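Local atomic coordinates of diaminobutyrate-pyruvate transaminase and L-2,4-diaminobutyrate decarboxylase (Vibrio parahaemolyticus, PDB entry 2QMA), a protein that probably decarboxylates L-2,4-diaminobutyrate with pyridoxal 5'-phosphate, the present chain being the C-terminal, glutamate-decarboxylase-like part of a two-enzyme fusion that also carries a transaminase. Residues A[413-417]-A[429-433]; A[297-301]-A[423-427]; A[202-207]-A[257-263]; A[236-242]-A[271-276]; A[141-145]-A[375-381]. All blocks are in the same frame, centred on the assembly; numbering follows the deposited sequence.

How the contacts relate
Contact 2 lies nearest the predicted cofactor site: the side chain of Y297 is about 5 Å from that of K325, the lysine predicted to carry pyridoxal phosphate but unmodified in this structure. In contact 5, the side chain of V380 is about 12 Å from that of K325. Contact 4, its centre about 12 Å from that of contact 2, touches contact 2 directly, T426 OG1 lying 3.2 Å from H271 O. Contact 4 also touches contact 3, which lies in the seven-stranded sheet: V263 O is 3.3 Å from CE of M240. Strand 426-431 runs from contact 2 into contact 1, in the small antiparallel sheet. Contacts 1 and 5, centres about 45 Å apart, lie on opposite sides of the chain's centre.

Contact 1. Residues A[413-417]-A[429-433]; sequences NDQFE and FRATH
A beta hairpin of strands 416-418 and 426-431 sets F416 against A431 as an antiparallel non-hydrogen-bonded pair, with E417 and R430 as the adjoining hydrogen-bonded pair. E417 N donates to R430 O and R430 N donates back to E417 O, while T432 N reaches Q415 O, within the type I turn N413-F416, at 3.0 Å. N413 suits the start of that turn, because its OD1 accepts from Q415 N and closes an Asx turn. On one face, E417 and R430 run alongside each other, R430 leaving its backbone with CG between N and the carbonyl carbon (chi1 64°) and then extending to NE. Their opposite charges pair at this partly exposed edge in a salt bridge: R430 NE, at 2.7 Å, and NH2, at 2.9 Å, grip OE1 of E417 from its anti and syn sides respectively. The carboxylate is turned 39° from the guanidinium, yet OE1 stays close to the guanidinium plane. A water donating to E417 OE1 also bonds T432 OG1. T432 presses its methyl CG2 against D414 O, 3.2 Å away. Apolar rings occupy the other face: F416 CD1 lies near the plane of the F429 ring, 3.8 Å from F429 CE1, the two rings being oblique at 68°. These phenylalanines pack on L486 of helix 479-495 and I410 of helix 389-411, while R430 and A431 lean on helix 438-452; F429 bonds through its backbone to L468 of strand 465-471.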
# COMPACT_ATOMS: atom_id res chain seq x y z
N ASN A 413 -9.42 -19.16 -37.56
CA ASN A 413 -8.96 -18.01 -38.31
C ASN A 413 -7.53 -18.24 -38.78
O ASN A 413 -6.60 -18.30 -37.96
CB ASN A 413 -9.07 -16.74 -37.45
CG ASN A 413 -8.73 -15.48 -38.22
OD1 ASN A 413 -7.69 -15.38 -38.85
ND2 ASN A 413 -9.63 -14.52 -38.16
N ASP A 414 -7.39 -18.38 -40.10
CA ASP A 414 -6.12 -18.69 -40.77
C ASP A 414 -5.05 -17.60 -40.58
O ASP A 414 -3.87 -17.85 -40.83
CB ASP A 414 -6.28 -18.94 -42.30
CG ASP A 414 -7.72 -19.35 -42.74
OD1 ASP A 414 -8.70 -19.36 -41.95
OD2 ASP A 414 -7.86 -19.65 -43.96
N GLN A 415 -5.47 -16.40 -40.15
CA GLN A 415 -4.56 -15.27 -39.94
C GLN A 415 -3.81 -15.32 -38.59
O GLN A 415 -2.87 -14.54 -38.36
CB GLN A 415 -5.30 -13.93 -40.07
CG GLN A 415 -5.88 -13.64 -41.45
CD GLN A 415 -4.80 -13.45 -42.50
OE1 GLN A 415 -4.41 -14.40 -43.17
NE2 GLN A 415 -4.27 -12.24 -42.61
N PHE A 416 -4.20 -16.26 -37.72
CA PHE A 416 -3.62 -16.41 -36.39
C PHE A 416 -3.34 -17.87 -36.10
O PHE A 416 -3.83 -18.75 -36.81
CB PHE A 416 -4.55 -15.83 -35.31
CG PHE A 416 -4.82 -14.35 -35.49
CD1 PHE A 416 -3.92 -13.42 -35.01
CD2 PHE A 416 -5.95 -13.91 -36.19
CE1 PHE A 416 -4.12 -12.04 -35.19
CE2 PHE A 416 -6.18 -12.54 -36.39
CZ PHE A 416 -5.26 -11.60 -35.90
N GLU A 417 -2.54 -18.11 -35.08
CA GLU A 417 -2.30 -19.45 -34.58
C GLU A 417 -2.51 -19.46 -33.06
O GLU A 417 -1.87 -18.71 -32.33
CB GLU A 417 -0.90 -19.91 -34.95
CG GLU A 417 -0.47 -21.19 -34.23
CD GLU A 417 0.96 -21.62 -34.56
OE1 GLU A 417 1.82 -20.75 -34.86
OE2 GLU A 417 1.23 -22.84 -34.46
N PHE A 429 -1.73 -16.65 -28.28
CA PHE A 429 -1.82 -16.81 -29.72
C PHE A 429 -0.84 -15.88 -30.40
O PHE A 429 -0.17 -15.12 -29.75
CB PHE A 429 -3.25 -16.49 -30.18
CG PHE A 429 -3.59 -15.02 -30.13
CD1 PHE A 429 -3.61 -14.26 -31.31
CD2 PHE A 429 -3.89 -14.40 -28.93
CE1 PHE A 429 -3.93 -12.89 -31.29
CE2 PHE A 429 -4.23 -13.04 -28.89
CZ PHE A 429 -4.24 -12.29 -30.08
N ARG A 430 -0.76 -15.96 -31.71
CA ARG A 430 0.15 -15.09 -32.43
C ARG A 430 -0.42 -14.87 -33.80
O ARG A 430 -1.24 -15.67 -34.26
CB ARG A 430 1.54 -15.72 -32.51
CG ARG A 430 1.63 -17.01 -33.29
CD ARG A 430 3.09 -17.36 -33.43
NE ARG A 430 3.32 -18.67 -34.02
CZ ARG A 430 4.52 -19.23 -34.10
NH1 ARG A 430 5.60 -18.60 -33.63
NH2 ARG A 430 4.66 -20.44 -34.64
N ALA A 431 -0.07 -13.74 -34.42
CA ALA A 431 -0.30 -13.54 -35.85
C ALA A 431 0.59 -14.51 -36.64
O ALA A 431 1.75 -14.73 -36.28
CB ALA A 431 -0.01 -12.10 -36.26
N THR A 432 0.04 -15.07 -37.71
CA THR A 432 0.78 -16.04 -38.50
C THR A 432 0.98 -15.54 -39.95
O THR A 432 0.28 -14.62 -40.40
CB THR A 432 0.10 -17.43 -38.39
OG1 THR A 432 1.02 -18.45 -38.79
CG2 THR A 432 -1.17 -17.50 -39.22
N HIS A 433 1.97 -16.11 -40.65
CA HIS A 433 2.32 -15.74 -42.05
C HIS A 433 3.20 -16.87 -42.60
O HIS A 433 3.98 -17.47 -41.83
CB HIS A 433 3.11 -14.43 -42.07
CG HIS A 433 3.23 -13.81 -43.44
ND1 HIS A 433 4.36 -13.94 -44.22
CD2 HIS A 433 2.36 -13.06 -44.16
CE1 HIS A 433 4.18 -13.30 -45.37
NE2 HIS A 433 2.98 -12.75 -45.35
O HOH W 1 -1.18 -14.86 -42.35
O HOH W 2 2.01 -20.76 -37.46

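Contact 2. Residues A[297-301]-A[423-427]; sequences YGGAL and SLSTV
Y297 and S425 share the polar part of this buried contact, which ties the loop following strand 290-295 to the chain entering strand 426-431. The phenol OH donates to S425 OG at 2.6 Å, and the serine oxygen lies at the edge of the tyrosine ring, close to its plane. With CG anti to the backbone N (chi1 -177°), Y297 stretches away from its own loop and carries the hydroxyl across to the other segment. Serine fits this place because its small hydroxyl can both accept and donate: S425 OG also bonds to I472 O. Next to it, T426 OG1 bonds to D270 O. The other contacts across the segments are mostly apolar. L424 slides past the ring in the opposite direction, and its CD1 stands over the centre of the aromatic face, 4.1 Å from the Y297 centroid and 9° off the normal, a CH-pi contact. The second methyl, CD2, lies 3.7 Å from Y297 CE1. Having no side chain, G298 lets L424 CD1 come to 3.9 Å from its CA, and L301 CD1 adds a looser touch 4.2 Å from L424 CG. T426 turns its methyl CG2 to the phenol, 3.6 Å from Y297 OH. The chemistry is a chain of hydrogen bonds, Y297 OH to S425 OG and on to I472 O; that bond and the leucine over one face together probably limit the freedom of the ring, beside the predicted cofactor lysine K325.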
# COMPACT_ATOMS: atom_id res chain seq x y z
N TYR A 297 -4.66 -14.29 -8.88
CA TYR A 297 -5.53 -14.37 -10.04
C TYR A 297 -6.83 -15.21 -9.82
O TYR A 297 -7.93 -14.65 -9.75
CB TYR A 297 -4.71 -14.85 -11.24
CG TYR A 297 -5.42 -14.95 -12.60
CD1 TYR A 297 -6.73 -14.46 -12.81
CD2 TYR A 297 -4.74 -15.52 -13.69
CE1 TYR A 297 -7.36 -14.56 -14.09
CE2 TYR A 297 -5.34 -15.62 -14.96
CZ TYR A 297 -6.65 -15.16 -15.15
OH TYR A 297 -7.17 -15.28 -16.41
N GLY A 298 -6.70 -16.53 -9.67
CA GLY A 298 -7.84 -17.45 -9.70
C GLY A 298 -8.54 -17.68 -8.38
O GLY A 298 -9.52 -18.44 -8.30
N GLY A 299 -8.07 -17.02 -7.33
CA GLY A 299 -8.75 -17.07 -6.03
C GLY A 299 -10.20 -16.66 -6.16
O GLY A 299 -11.04 -17.21 -5.46
N ALA A 300 -10.49 -15.75 -7.11
CA ALA A 300 -11.88 -15.27 -7.34
C ALA A 300 -12.86 -16.38 -7.71
O ALA A 300 -14.08 -16.27 -7.46
CB ALA A 300 -11.91 -14.12 -8.40
N LEU A 301 -12.35 -17.46 -8.28
CA LEU A 301 -13.23 -18.57 -8.69
C LEU A 301 -13.94 -19.26 -7.52
O LEU A 301 -14.86 -20.06 -7.72
CB LEU A 301 -12.44 -19.58 -9.49
CG LEU A 301 -11.89 -19.11 -10.82
CD1 LEU A 301 -11.27 -20.36 -11.50
CD2 LEU A 301 -12.99 -18.43 -11.74
N SER A 423 -7.12 -21.95 -19.74
CA SER A 423 -7.43 -22.58 -18.44
C SER A 423 -8.23 -21.65 -17.55
O SER A 423 -8.91 -22.08 -16.61
CB SER A 423 -6.14 -23.02 -17.75
OG SER A 423 -5.44 -23.94 -18.59
N LEU A 424 -8.19 -20.36 -17.84
CA LEU A 424 -8.95 -19.42 -17.03
C LEU A 424 -9.51 -18.35 -17.95
O LEU A 424 -10.45 -18.62 -18.71
CB LEU A 424 -8.10 -18.85 -15.88
CG LEU A 424 -8.84 -18.68 -14.54
CD1 LEU A 424 -7.86 -18.64 -13.40
CD2 LEU A 424 -9.72 -17.41 -14.54
N SER A 425 -8.96 -17.15 -17.89
CA SER A 425 -9.45 -16.08 -18.79
C SER A 425 -8.36 -15.47 -19.68
O SER A 425 -8.55 -14.35 -20.24
CB SER A 425 -10.23 -15.01 -18.01
OG SER A 425 -9.39 -14.13 -17.28
N THR A 426 -7.24 -16.19 -19.84
CA THR A 426 -6.19 -15.75 -20.77
C THR A 426 -6.26 -16.53 -22.10
O THR A 426 -6.69 -17.71 -22.16
CB THR A 426 -4.72 -15.85 -20.18
OG1 THR A 426 -4.37 -17.23 -19.97
CG2 THR A 426 -4.58 -15.07 -18.88
N VAL A 427 -5.80 -15.87 -23.17
CA VAL A 427 -5.68 -16.52 -24.45
C VAL A 427 -4.29 -16.22 -25.02
O VAL A 427 -3.88 -15.08 -25.05
CB VAL A 427 -6.79 -16.06 -25.43
CG1 VAL A 427 -6.60 -16.68 -26.83
CG2 VAL A 427 -8.16 -16.44 -24.89

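Contact 3. Residues A[202-207]-A[257-263]; sequences KLRIVC and LIPFAIV
K202 and I258 begin a run of backbone bonds between two parallel strands: K202 O accepts from I258 N, R204 N donates to I258 O, R204 O accepts from F260 N, and V206 uses its N toward A261 O and its O toward V263 N, both at 2.8 Å. The pairing slips by one residue between R204 and I205, a beta bulge at F260. P259 causes no gap, since these bonds ask no N-H of it. The axes of 203-207 and 258-263 come within 4.5 Å with their directions 50° apart. One side chain joins the polar bonds: the R204 chain bends at chi2 (-64°), bringing NH1 to L203 O, and NH1 also bonds to D201 O.

Side-chain packing fills both faces. The F260 ring leans obliquely against its neighbours, F260 CE2 lying 3.7 Å from L203 CB and F260 CZ 3.6 Å from I205 CG1. On the reverse face V206 CG1 meets I262 CD1 at 3.8 Å. L257 CD2 lies over one face of the R204 guanidinium, 3.6 Å from R204 NH2.

Helices cover the sheet on each side: F260 meets A178 and I182 of helix 167-187 and I205 meets helix 214-221, whereas V206, P259 and I262 rest on helix 245-254. Strands 229-232 and 290-295 flank the pair.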
# COMPACT_ATOMS: atom_id res chain seq x y z
N LYS A 202 20.07 -24.28 4.14
CA LYS A 202 19.46 -25.51 3.67
C LYS A 202 17.99 -25.35 3.31
O LYS A 202 17.44 -26.22 2.66
CB LYS A 202 19.62 -26.62 4.71
CG LYS A 202 21.02 -27.17 4.79
CD LYS A 202 21.24 -27.73 6.19
CE LYS A 202 22.24 -28.86 6.19
NZ LYS A 202 23.57 -28.32 6.47
N LEU A 203 17.35 -24.30 3.82
CA LEU A 203 15.91 -24.15 3.65
C LEU A 203 15.55 -23.96 2.18
O LEU A 203 16.27 -23.27 1.42
CB LEU A 203 15.38 -22.96 4.48
CG LEU A 203 15.55 -23.13 6.02
CD1 LEU A 203 15.19 -21.81 6.75
CD2 LEU A 203 14.68 -24.24 6.56
N ARG A 204 14.46 -24.59 1.77
CA ARG A 204 14.05 -24.53 0.37
C ARG A 204 12.54 -24.32 0.25
O ARG A 204 11.76 -24.95 0.98
CB ARG A 204 14.43 -25.80 -0.41
CG ARG A 204 15.94 -26.00 -0.65
CD ARG A 204 16.55 -24.90 -1.53
NE ARG A 204 17.97 -25.17 -1.82
CZ ARG A 204 18.96 -24.81 -1.03
NH1 ARG A 204 18.67 -24.19 0.11
NH2 ARG A 204 20.25 -25.06 -1.35
N ILE A 205 12.16 -23.45 -0.68
CA ILE A 205 10.77 -23.23 -1.04
C ILE A 205 10.56 -23.89 -2.41
O ILE A 205 11.29 -23.64 -3.39
CB ILE A 205 10.48 -21.75 -1.19
CG1 ILE A 205 10.80 -20.98 0.11
CG2 ILE A 205 9.03 -21.52 -1.75
CD1 ILE A 205 11.02 -19.44 -0.12
N VAL A 206 9.57 -24.76 -2.47
CA VAL A 206 9.27 -25.50 -3.68
C VAL A 206 8.16 -24.75 -4.45
O VAL A 206 7.14 -24.35 -3.86
CB VAL A 206 8.80 -26.97 -3.33
CG1 VAL A 206 8.47 -27.72 -4.63
CG2 VAL A 206 9.81 -27.71 -2.47
N CYS A 207 8.38 -24.51 -5.74
CA CYS A 207 7.35 -23.91 -6.59
C CYS A 207 7.50 -24.42 -8.03
O CYS A 207 8.42 -25.17 -8.34
CB CYS A 207 7.41 -22.38 -6.52
SG CYS A 207 8.89 -21.70 -7.20
N LEU A 257 19.08 -30.99 2.42
CA LEU A 257 18.19 -29.81 2.30
C LEU A 257 16.89 -29.97 3.11
O LEU A 257 16.48 -31.09 3.48
CB LEU A 257 17.93 -29.47 0.81
CG LEU A 257 19.20 -29.33 -0.06
CD1 LEU A 257 18.81 -29.14 -1.53
CD2 LEU A 257 20.06 -28.17 0.43
N ILE A 258 16.25 -28.82 3.39
CA ILE A 258 15.08 -28.75 4.27
C ILE A 258 13.94 -28.03 3.47
O ILE A 258 13.77 -26.83 3.57
CB ILE A 258 15.43 -28.06 5.62
CG1 ILE A 258 16.61 -28.76 6.34
CG2 ILE A 258 14.17 -27.91 6.52
CD1 ILE A 258 17.09 -28.03 7.61
N PRO A 259 13.21 -28.77 2.61
CA PRO A 259 12.05 -28.16 1.94
C PRO A 259 11.03 -27.84 3.05
O PRO A 259 10.60 -28.73 3.77
CB PRO A 259 11.54 -29.29 1.01
CG PRO A 259 12.70 -30.27 0.91
CD PRO A 259 13.36 -30.20 2.26
N PHE A 260 10.69 -26.56 3.24
CA PHE A 260 9.80 -26.18 4.35
C PHE A 260 8.51 -25.52 3.89
O PHE A 260 7.58 -25.34 4.68
CB PHE A 260 10.54 -25.20 5.30
CG PHE A 260 10.72 -23.80 4.75
CD1 PHE A 260 9.81 -22.79 5.08
CD2 PHE A 260 11.78 -23.49 3.91
CE1 PHE A 260 9.98 -21.46 4.58
CE2 PHE A 260 11.95 -22.22 3.40
CZ PHE A 260 11.05 -21.18 3.74
N ALA A 261 8.48 -25.09 2.62
CA ALA A 261 7.28 -24.47 2.11
C ALA A 261 7.08 -24.81 0.65
O ALA A 261 8.05 -24.97 -0.10
CB ALA A 261 7.35 -22.91 2.23
N ILE A 262 5.82 -24.78 0.25
CA ILE A 262 5.51 -25.11 -1.17
C ILE A 262 4.46 -24.15 -1.65
O ILE A 262 3.47 -23.92 -0.95
CB ILE A 262 5.05 -26.61 -1.35
CG1 ILE A 262 4.84 -26.88 -2.86
CG2 ILE A 262 3.80 -26.92 -0.53
CD1 ILE A 262 4.97 -28.40 -3.25
N VAL A 263 4.65 -23.59 -2.85
CA VAL A 263 3.69 -22.65 -3.35
C VAL A 263 2.78 -23.33 -4.39
O VAL A 263 3.27 -23.82 -5.43
CB VAL A 263 4.37 -21.38 -3.93
CG1 VAL A 263 3.34 -20.45 -4.55
CG2 VAL A 263 5.15 -20.64 -2.80

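Contact 4. Residues A[236-242]-A[271-276]; sequences ADGTMDI and HGAIDD
H271 lays one face of its imidazole over G238, the ring's CG being 4.1 Å from the glycine CA. G238 has a positive phi (95°), and without a side chain it admits both the H271 ring and the methyl of A273, whose CB sits 3.2 Å from D237 O. T239 aims its methyl CG2 at A273 CB, 3.5 Å away, and turns its hydroxyl the other way to D237: OG1 takes the syn lone pair of D237 OD1, while T239 N reaches the same oxygen from its anti side. With CG beside its own backbone N (chi1 -67°), D275 swings its carboxylate across, and OD1 accepts from N of M240 (a selenomethionine) at 2.7 Å, the donor standing 41° above the carboxylate plane. One water links D275 OD1 to G238 O, and another joins M240 O to D276 N. Short acidic side chains suit these loops: D237 forms an Asx turn, and D276, whose OD1 bonds to F279 N, is the N-cap of helix 277-287. Both loops are strand-to-helix connections of the large sheet, following its parallel strands 229-232 and 258-265.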
# COMPACT_ATOMS: atom_id res chain seq x y z
N ALA A 236 2.70 -28.57 -19.91
CA ALA A 236 2.47 -27.66 -21.04
C ALA A 236 1.30 -26.69 -20.77
O ALA A 236 1.39 -25.53 -21.12
CB ALA A 236 2.25 -28.44 -22.33
N ASP A 237 0.24 -27.16 -20.11
CA ASP A 237 -0.88 -26.27 -19.75
C ASP A 237 -0.56 -25.24 -18.64
O ASP A 237 -1.43 -24.44 -18.27
CB ASP A 237 -2.16 -27.08 -19.43
CG ASP A 237 -2.15 -27.69 -18.03
OD1 ASP A 237 -1.13 -27.57 -17.31
OD2 ASP A 237 -3.18 -28.29 -17.65
N GLY A 238 0.68 -25.23 -18.15
CA GLY A 238 1.10 -24.28 -17.13
C GLY A 238 1.03 -24.75 -15.67
O GLY A 238 1.59 -24.10 -14.78
N THR A 239 0.31 -25.85 -15.41
CA THR A 239 0.20 -26.41 -14.05
C THR A 239 1.53 -27.07 -13.59
O THR A 239 2.33 -27.53 -14.41
CB THR A 239 -0.96 -27.44 -13.96
OG1 THR A 239 -0.70 -28.53 -14.84
CG2 THR A 239 -2.31 -26.80 -14.40
N MSE A 240 1.75 -27.14 -12.28
CA MSE A 240 2.94 -27.82 -11.74
C MSE A 240 2.89 -29.31 -12.14
O MSE A 240 1.82 -29.96 -12.01
CB MSE A 240 2.94 -27.73 -10.20
CG MSE A 240 4.26 -28.20 -9.60
SE MSE A 240 4.15 -28.31 -7.68
CE MSE A 240 4.27 -26.47 -7.21
N ASP A 241 4.01 -29.86 -12.64
CA ASP A 241 4.07 -31.33 -12.89
C ASP A 241 4.19 -32.13 -11.59
O ASP A 241 5.31 -32.29 -11.06
CB ASP A 241 5.20 -31.73 -13.89
CG ASP A 241 5.08 -33.19 -14.36
OD1 ASP A 241 4.32 -33.98 -13.75
OD2 ASP A 241 5.75 -33.55 -15.34
N ILE A 242 3.09 -32.71 -11.09
CA ILE A 242 3.16 -33.44 -9.79
C ILE A 242 3.78 -34.85 -9.90
O ILE A 242 4.05 -35.47 -8.89
CB ILE A 242 1.77 -33.50 -9.05
CG1 ILE A 242 0.80 -34.49 -9.75
CG2 ILE A 242 1.19 -32.08 -8.96
CD1 ILE A 242 -0.52 -34.86 -8.97
N HIS A 271 -0.94 -18.50 -18.41
CA HIS A 271 -1.90 -19.56 -18.74
C HIS A 271 -3.20 -19.48 -17.95
O HIS A 271 -4.24 -19.96 -18.42
CB HIS A 271 -1.25 -20.95 -18.58
CG HIS A 271 -0.20 -21.23 -19.61
ND1 HIS A 271 -0.45 -21.95 -20.76
CD2 HIS A 271 1.10 -20.86 -19.68
CE1 HIS A 271 0.64 -22.01 -21.50
NE2 HIS A 271 1.60 -21.37 -20.87
N GLY A 272 -3.17 -18.93 -16.75
CA GLY A 272 -4.34 -19.07 -15.88
C GLY A 272 -4.50 -20.48 -15.32
O GLY A 272 -5.55 -20.84 -14.84
N ALA A 273 -3.44 -21.30 -15.40
CA ALA A 273 -3.45 -22.66 -14.87
C ALA A 273 -3.59 -22.66 -13.33
O ALA A 273 -3.06 -21.76 -12.65
CB ALA A 273 -2.14 -23.37 -15.29
N ILE A 274 -4.28 -23.68 -12.83
CA ILE A 274 -4.50 -23.88 -11.39
C ILE A 274 -3.83 -25.21 -11.00
O ILE A 274 -4.24 -26.29 -11.44
CB ILE A 274 -6.01 -23.80 -10.99
CG1 ILE A 274 -6.60 -22.47 -11.48
CG2 ILE A 274 -6.14 -23.94 -9.43
CD1 ILE A 274 -8.13 -22.25 -11.12
N ASP A 275 -2.74 -25.10 -10.23
CA ASP A 275 -2.04 -26.27 -9.71
C ASP A 275 -3.03 -27.21 -8.99
O ASP A 275 -4.13 -26.79 -8.58
CB ASP A 275 -0.90 -25.88 -8.76
CG ASP A 275 0.25 -25.15 -9.47
OD1 ASP A 275 0.48 -25.33 -10.69
OD2 ASP A 275 0.91 -24.35 -8.79
N ASP A 276 -2.66 -28.48 -8.91
CA ASP A 276 -3.38 -29.43 -8.12
C ASP A 276 -3.11 -29.17 -6.61
O ASP A 276 -2.19 -29.77 -5.98
CB ASP A 276 -2.95 -30.86 -8.52
CG ASP A 276 -3.76 -31.93 -7.81
OD1 ASP A 276 -4.45 -31.59 -6.81
OD2 ASP A 276 -3.66 -33.11 -8.22
O HOH W 3 2.05 -23.60 -12.01
O HOH W 4 -0.58 -29.34 -10.65

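Contact 5. Residues A[141-145]-A[375-381]; sequences VEQKV and FDALKVF. With EDO (1,2-ethanediol), chain C.
V141 and F381 meet where the axes of segments 141-145 and 377-381, in helices 136-152 and 377-386, approach to 9.0 Å at 56°, at the side of the fold that meets the second subunit. V141 is the chief bump: its CG1, anti to the backbone N (chi1 168°), drops into a hollow walled by two phenylalanines and serves both rings. It sits 3.5 Å from CE1 at the edge of the F375 ring and lies over a face of F381, 4.1 Å from the centroid. L378 CB lies over the centre of one face of the F375 ring, whose edge is turned to V141. A turn further on, V145 fits the next dip: CG2 rests between F381 CB and A377 O, 3.7 Å from each, while CG1 butts against V380 CG1. A beta-branched valine suits this place, its two methyls dividing between the walls. A377 supplies the complementary small residue: its CB nestles 3.7 Å from CA of E142, letting the backbones draw close. The E142 carboxylate forms a salt bridge with K373, although a water connects its OE1 to A377 N. V87 and V91 of the second subunit touch F381 and V141 respectively. K144 lays CG at the edge of the F381 ring, then leads its end away: NZ bonds to N69 O of the second subunit and holds both hydroxyls of a 1,2-ethanediol, probably from the crystallisation liquor, NZ being 2.7 Å from O2.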
# COMPACT_ATOMS: atom_id res chain seq x y z
N VAL A 141 -15.06 -3.15 10.24
CA VAL A 141 -15.35 -3.43 8.82
C VAL A 141 -14.32 -4.40 8.25
O VAL A 141 -14.70 -5.42 7.69
CB VAL A 141 -15.43 -2.15 7.95
CG1 VAL A 141 -15.45 -2.46 6.44
CG2 VAL A 141 -16.70 -1.29 8.37
N GLU A 142 -13.03 -4.07 8.40
CA GLU A 142 -11.95 -4.97 7.97
C GLU A 142 -12.10 -6.39 8.58
O GLU A 142 -12.04 -7.40 7.84
CB GLU A 142 -10.55 -4.41 8.27
CG GLU A 142 -9.50 -5.35 7.66
CD GLU A 142 -8.09 -4.85 7.61
OE1 GLU A 142 -7.85 -3.68 7.22
OE2 GLU A 142 -7.21 -5.69 7.90
N GLN A 143 -12.30 -6.49 9.91
CA GLN A 143 -12.43 -7.81 10.50
C GLN A 143 -13.65 -8.60 9.96
O GLN A 143 -13.58 -9.80 9.73
CB GLN A 143 -12.47 -7.75 12.03
CG GLN A 143 -12.32 -9.16 12.66
CD GLN A 143 -10.92 -9.79 12.44
OE1 GLN A 143 -9.90 -9.19 12.76
NE2 GLN A 143 -10.89 -11.01 11.90
N LYS A 144 -14.76 -7.91 9.78
CA LYS A 144 -15.99 -8.48 9.21
C LYS A 144 -15.69 -9.11 7.82
O LYS A 144 -16.11 -10.24 7.55
CB LYS A 144 -17.05 -7.36 9.08
CG LYS A 144 -18.30 -7.67 8.25
CD LYS A 144 -19.06 -8.93 8.70
CE LYS A 144 -20.47 -8.93 8.07
NZ LYS A 144 -21.23 -10.24 8.26
N VAL A 145 -15.03 -8.32 6.96
CA VAL A 145 -14.72 -8.76 5.58
C VAL A 145 -13.75 -9.94 5.66
O VAL A 145 -13.90 -10.94 4.91
CB VAL A 145 -14.10 -7.61 4.74
CG1 VAL A 145 -13.49 -8.13 3.43
CG2 VAL A 145 -15.09 -6.48 4.47
N PHE A 375 -7.83 2.14 4.45
CA PHE A 375 -9.08 1.42 4.67
C PHE A 375 -9.57 0.75 3.36
O PHE A 375 -10.71 0.94 2.92
CB PHE A 375 -10.09 2.45 5.27
CG PHE A 375 -11.44 1.87 5.70
CD1 PHE A 375 -11.66 0.50 5.83
CD2 PHE A 375 -12.49 2.74 6.01
CE1 PHE A 375 -12.91 -0.01 6.23
CE2 PHE A 375 -13.75 2.24 6.42
CZ PHE A 375 -13.94 0.86 6.53
N ASP A 376 -8.71 -0.05 2.73
CA ASP A 376 -9.11 -0.73 1.50
C ASP A 376 -10.31 -1.74 1.65
O ASP A 376 -11.02 -2.06 0.67
CB ASP A 376 -7.90 -1.44 0.87
CG ASP A 376 -6.87 -0.47 0.35
OD1 ASP A 376 -7.29 0.51 -0.28
OD2 ASP A 376 -5.64 -0.68 0.59
N ALA A 377 -10.49 -2.26 2.85
CA ALA A 377 -11.49 -3.32 3.08
C ALA A 377 -12.88 -2.75 2.82
O ALA A 377 -13.84 -3.51 2.60
CB ALA A 377 -11.37 -3.85 4.49
N LEU A 378 -13.00 -1.41 2.81
CA LEU A 378 -14.32 -0.76 2.61
C LEU A 378 -14.82 -1.11 1.22
O LEU A 378 -16.01 -1.39 1.04
CB LEU A 378 -14.32 0.76 2.86
CG LEU A 378 -15.69 1.49 2.67
CD1 LEU A 378 -16.72 1.07 3.72
CD2 LEU A 378 -15.59 3.05 2.64
N LYS A 379 -13.90 -1.17 0.25
CA LYS A 379 -14.22 -1.53 -1.11
C LYS A 379 -14.96 -2.88 -1.16
O LYS A 379 -16.03 -2.95 -1.76
CB LYS A 379 -12.95 -1.63 -1.97
CG LYS A 379 -12.13 -0.35 -2.02
CD LYS A 379 -10.72 -0.68 -2.54
CE LYS A 379 -9.79 0.43 -2.30
NZ LYS A 379 -8.53 0.25 -3.07
N VAL A 380 -14.40 -3.92 -0.54
CA VAL A 380 -15.01 -5.25 -0.59
C VAL A 380 -16.33 -5.21 0.21
O VAL A 380 -17.33 -5.83 -0.19
CB VAL A 380 -14.09 -6.36 -0.05
CG1 VAL A 380 -14.75 -7.74 -0.22
CG2 VAL A 380 -12.70 -6.34 -0.74
N PHE A 381 -16.33 -4.52 1.35
CA PHE A 381 -17.51 -4.45 2.22
C PHE A 381 -18.68 -3.87 1.42
O PHE A 381 -19.78 -4.44 1.43
CB PHE A 381 -17.18 -3.64 3.49
CG PHE A 381 -18.31 -3.48 4.47
CD1 PHE A 381 -18.67 -4.51 5.32
CD2 PHE A 381 -18.95 -2.25 4.61
CE1 PHE A 381 -19.66 -4.34 6.28
CE2 PHE A 381 -19.95 -2.08 5.56
CZ PHE A 381 -20.30 -3.12 6.39
C1 EDO C . -19.38 -13.07 9.75
O1 EDO C . -19.74 -11.76 10.27
C2 EDO C . -18.89 -13.06 8.31
O2 EDO C . -19.85 -12.45 7.44
O HOH W 5 -8.60 -2.16 5.16